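Local structure of porphyranase B (Zobellia galactanivorans, 3JUU) at residues Q52-I55 / L61-A64; N66-L69 / L74-T77. The protein hydrolyses the sulfated red-algal polysaccharide porphyran at its beta-(1->4) galactose linkages, releasing mostly a sulfated disaccharide. One frame throughout, in Å; residues are numbered along the deposited sequence.

Contact 1: residues Q52-I55 / L61-A64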
loop_
_atom_site.group_PDB
_atom_site.type_symbol
_atom_site.label_atom_id
_atom_site.label_comp_id
_atom_site.label_asym_id
_atom_site.label_seq_id
_atom_site.Cartn_x
_atom_site.Cartn_y
_atom_site.Cartn_z
ATOM N N GLN A 52 9.834 -9.667 8.735
ATOM C CA GLN A 52 9.928 -9.420 7.277
ATOM C C GLN A 52 11.325 -8.979 6.782
ATOM O O GLN A 52 12.133 -8.448 7.570
ATOM C CB GLN A 52 8.852 -8.433 6.832
ATOM C CG GLN A 52 9.179 -6.913 7.120
ATOM C CD GLN A 52 8.923 -6.549 8.583
ATOM O OE1 GLN A 52 8.380 -7.350 9.353
ATOM N NE2 GLN A 52 9.279 -5.329 8.961
ATOM N N GLY A 53 11.587 -9.137 5.475
ATOM C CA GLY A 53 12.903 -8.736 4.854
ATOM C C GLY A 53 13.149 -7.216 5.027
ATOM O O GLY A 53 14.261 -6.809 5.313
ATOM N N TRP A 54 12.134 -6.383 4.849
ATOM C CA TRP A 54 12.370 -4.935 4.843
ATOM C C TRP A 54 12.148 -4.352 6.246
ATOM O O TRP A 54 11.032 -4.354 6.758
ATOM C CB TRP A 54 11.480 -4.300 3.777
ATOM C CG TRP A 54 11.721 -2.822 3.576
ATOM C CD1 TRP A 54 12.908 -2.151 3.759
ATOM C CD2 TRP A 54 10.737 -1.846 3.149
ATOM N NE1 TRP A 54 12.691 -0.784 3.457
ATOM C CE2 TRP A 54 11.366 -0.599 3.111
ATOM C CE3 TRP A 54 9.367 -1.926 2.795
ATOM C CZ2 TRP A 54 10.683 0.572 2.707
ATOM C CZ3 TRP A 54 8.708 -0.805 2.408
ATOM C CH2 TRP A 54 9.347 0.437 2.345
ATOM N N ILE A 55 13.220 -3.881 6.878
ATOM C CA ILE A 55 13.064 -3.346 8.239
ATOM C C ILE A 55 12.586 -1.887 8.274
ATOM O O ILE A 55 12.224 -1.400 9.348
ATOM C CB ILE A 55 14.428 -3.476 9.047
ATOM C CG1 ILE A 55 15.447 -2.475 8.532
ATOM C CG2 ILE A 55 14.883 -4.981 8.992
ATOM C CD1 ILE A 55 16.721 -2.425 9.417
ATOM N N LEU A 61 11.753 3.149 11.275
ATOM C CA LEU A 61 11.932 1.734 11.521
ATOM C C LEU A 61 10.534 1.164 11.724
ATOM O O LEU A 61 9.731 1.684 12.546
ATOM C CB LEU A 61 12.847 1.541 12.782
ATOM C CG LEU A 61 13.176 0.078 13.183
ATOM C CD1 LEU A 61 14.164 -0.450 12.141
ATOM C CD2 LEU A 61 13.854 0.075 14.625
ATOM N N PHE A 62 10.223 0.034 11.033
ATOM C CA PHE A 62 8.902 -0.573 11.215
ATOM C C PHE A 62 8.815 -1.320 12.556
ATOM O O PHE A 62 9.648 -2.216 12.804
ATOM C CB PHE A 62 8.683 -1.642 10.110
ATOM C CG PHE A 62 8.745 -1.052 8.699
ATOM C CD1 PHE A 62 8.198 0.219 8.488
ATOM C CD2 PHE A 62 9.236 -1.788 7.620
ATOM C CE1 PHE A 62 8.188 0.815 7.145
ATOM C CE2 PHE A 62 9.230 -1.250 6.301
ATOM C CZ PHE A 62 8.687 0.065 6.088
ATOM N N LEU A 63 7.889 -0.879 13.426
ATOM C CA LEU A 63 7.740 -1.541 14.727
ATOM C C LEU A 63 6.500 -2.383 14.744
ATOM O O LEU A 63 5.429 -1.882 14.452
ATOM C CB LEU A 63 7.604 -0.472 15.842
ATOM C CG LEU A 63 8.757 0.572 15.948
ATOM C CD1 LEU A 63 8.510 1.492 17.214
ATOM C CD2 LEU A 63 10.154 -0.048 16.097
ATOM N N ALA A 64 6.610 -3.609 15.236
ATOM C CA ALA A 64 5.407 -4.423 15.447
ATOM C C ALA A 64 4.476 -3.758 16.465
ATOM O O ALA A 64 3.229 -3.835 16.341
ATOM C CB ALA A 64 5.825 -5.874 15.849
HETATM O O HOH W 1 8.626 -4.934 11.947
HETATM O O HOH W 2 11.792 -3.094 11.526
#

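Contact 2: residues N66-L69 / L74-T77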
loop_
_atom_site.group_PDB
_atom_site.type_symbol
_atom_site.label_atom_id
_atom_site.label_comp_id
_atom_site.label_asym_id
_atom_site.label_seq_id
_atom_site.Cartn_x
_atom_site.Cartn_y
_atom_site.Cartn_z
ATOM N N ASN A 66 3.802 -0.721 16.816
ATOM C CA ASN A 66 2.967 0.349 16.228
ATOM C C ASN A 66 1.765 -0.108 15.417
ATOM O O ASN A 66 1.025 0.768 14.878
ATOM C CB ASN A 66 3.822 1.255 15.317
ATOM C CG ASN A 66 4.709 2.194 16.130
ATOM O OD1 ASN A 66 4.612 2.248 17.349
ATOM N ND2 ASN A 66 5.572 2.914 15.478
ATOM N N ILE A 67 1.534 -1.419 15.388
ATOM C CA ILE A 67 0.347 -2.033 14.764
ATOM C C ILE A 67 -0.695 -2.304 15.904
ATOM O O ILE A 67 -0.342 -2.926 16.940
ATOM C CB ILE A 67 0.663 -3.391 14.080
ATOM C CG1 ILE A 67 1.837 -3.367 13.036
ATOM C CG2 ILE A 67 -0.633 -3.982 13.447
ATOM C CD1 ILE A 67 1.854 -2.157 12.149
ATOM N N SER A 68 -1.917 -1.828 15.772
ATOM C CA SER A 68 -2.967 -2.163 16.757
ATOM C C SER A 68 -4.282 -2.339 15.989
ATOM O O SER A 68 -4.414 -1.867 14.803
ATOM C CB SER A 68 -3.153 -1.083 17.845
ATOM O OG SER A 68 -3.453 0.181 17.303
ATOM N N LEU A 69 -5.260 -2.955 16.672
ATOM C CA LEU A 69 -6.639 -3.009 16.175
ATOM C C LEU A 69 -7.525 -2.285 17.143
ATOM O O LEU A 69 -7.287 -2.349 18.358
ATOM C CB LEU A 69 -7.136 -4.456 16.109
ATOM C CG LEU A 69 -7.002 -5.258 14.823
ATOM C CD1 LEU A 69 -5.811 -4.991 13.840
ATOM C CD2 LEU A 69 -7.353 -6.727 14.917
ATOM N N LEU A 74 -7.692 -1.558 11.387
ATOM C CA LEU A 74 -6.252 -1.683 11.587
ATOM C C LEU A 74 -5.667 -0.285 11.775
ATOM O O LEU A 74 -6.055 0.628 11.008
ATOM C CB LEU A 74 -5.654 -2.288 10.328
ATOM C CG LEU A 74 -4.137 -2.242 10.225
ATOM C CD1 LEU A 74 -3.405 -3.066 11.267
ATOM C CD2 LEU A 74 -3.739 -2.764 8.769
ATOM N N GLN A 75 -4.753 -0.094 12.745
ATOM C CA GLN A 75 -4.192 1.217 13.050
ATOM C C GLN A 75 -2.694 1.029 12.937
ATOM O O GLN A 75 -2.127 0.096 13.555
ATOM C CB GLN A 75 -4.564 1.673 14.473
ATOM C CG GLN A 75 -6.120 1.773 14.601
ATOM C CD GLN A 75 -6.516 2.232 15.946
ATOM O OE1 GLN A 75 -5.969 1.762 16.972
ATOM N NE2 GLN A 75 -7.367 3.222 15.987
ATOM N N ILE A 76 -2.047 1.852 12.075
ATOM C CA ILE A 76 -0.570 1.866 12.006
ATOM C C ILE A 76 -0.166 3.269 12.445
ATOM O O ILE A 76 -0.479 4.270 11.790
ATOM C CB ILE A 76 -0.028 1.550 10.568
ATOM C CG1 ILE A 76 -0.673 0.246 10.031
ATOM C CG2 ILE A 76 1.545 1.467 10.631
ATOM C CD1 ILE A 76 -0.037 -0.157 8.621
ATOM N N THR A 77 0.520 3.337 13.590
ATOM C CA THR A 77 0.715 4.631 14.230
ATOM C C THR A 77 2.194 5.041 14.113
ATOM O O THR A 77 3.082 4.248 14.436
ATOM C CB THR A 77 0.323 4.494 15.734
ATOM O OG1 THR A 77 -1.097 4.240 15.844
ATOM C CG2 THR A 77 0.624 5.830 16.468
HETATM O O HOH W 3 -1.273 1.536 16.353
#

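Contact 1: residues Q52-I55 / L61-A64
Trp54 and Phe62 meet as a T-shaped aromatic pair beside the substrate cleft of this GH16 jelly roll, where the loop carrying Trp54 folds back on strand 60-62. The ring planes stand 89° apart, with the centroids of the Trp54 six-membered ring and the Phe62 ring 4.8 Å apart. Phe62 presents its CE2-CZ edge to one indole face, CE2 lying 3.5 Å from Trp54 CD2. The indole reaches this edge because Trp54 CG lies trans to the main-chain nitrogen (chi1 -175°). Trp54 is a probable substrate-binding residue, and its side chain and that of Phe62 both touch Val241 and Glu243. Replacing Trp54 with alanine would probably leave the Phe62 edge without its aromatic face and open a gap beside Glu243. Apolar contact is looser at the other end, where Ile55 CD1 and Leu61 CD1 approach to 4.2 Å.

Among the polar contacts, one direct backbone bond joins the segments: Phe62 N donates to Ile55 O over 3.0 Å, nearly straight at 172°. A water bridges Ile55 O and Phe62 O, donating to both. A second water accepts from Gln52 NE2 and may donate to Phe62 O. The bent Gln52 side chain also turns NE2 back to Trp54 O at 3.0 Å, holding the amide beside the Phe62 ring. Trp54 O itself lies in the plane of that ring at its edge, 3.2 Å from Phe62 CD2.

Contact 2: residues N66-L69 / L74-T77
Leu74 begins the second segment by sending CD1 between two side chains of the partner strand. This methyl lies 3.6 Å from Ile67 CG2 and 4.0 Å from Leu69 CD1, so it bridges neighbouring side chains on one face of the sheet. With chi1 at 168°, CG is trans to the main-chain nitrogen, which lets CD1 reach the Ile67 and Leu69 side chains on the same face. Leu74 and Leu69 form a non-hydrogen-bonded pair, and Ile42 touches both.

Gln75 stands opposite Ser68 in a hydrogen-bonded pair. Gln75 N donates to Ser68 O over 2.7 Å, and Ser68 N returns a bond to Gln75 O. Their side chains occupy the other face, where Ser68 OG donates to Gln75 OE1 at 3.0 Å. The hydroxyl lies in the plane of the amide carbonyl and uses a lone pair of OE1, at a C=O...OG angle of 131°. The reciprocal bonds show antiparallel pairing, and the short connection between consecutive strands 67-70 and 73-87 makes it a beta hairpin of the jelly roll; the axes of the short strands run at 149°.

Ile76 returns to the face of Leu74 and pairs with Ile67 without backbone hydrogen bonds between the two. The isoleucine side chains run alongside each other and point the same way, bringing Ile76 CG2 within 3.9 Å of Ile67 CD1. Tyr267 of strand 264-276 touches both Leu74 and Ile76.

At Thr77, the backbone N donates to Asn66 O at 2.9 Å. A water donates to that same carbonyl and to Ser68 OG, and also hydrogen-bonds Thr77 OG1. The threonine hydroxyl has a further hydrogen-bond partner in Thr264 OG1, while Asn66 ND2 donates to Thr79 OG1.

Contacts 1 and 2 follow in series along the chain, with centres about 14 Å apart; their segments adjoin in sequence but otherwise do not touch each other. Strand 90-101 supplies a common neighbour, Gly96, whose backbone bonds to Leu61 and Leu63 and whose O accepts from Asn66 ND2. Their relation to the cleft differs. In contact 1 the Trp54 side chain comes to about 4 Å from those of Arg57 and Glu243, also probable substrate-binding residues, and NE1 hydrogen-bonds a glycerol probably from the crystallisation liquor. In contact 2 the Ile76 side chain lies about 9 Å from that of Glu243 and about 11 Å from that of Trp54.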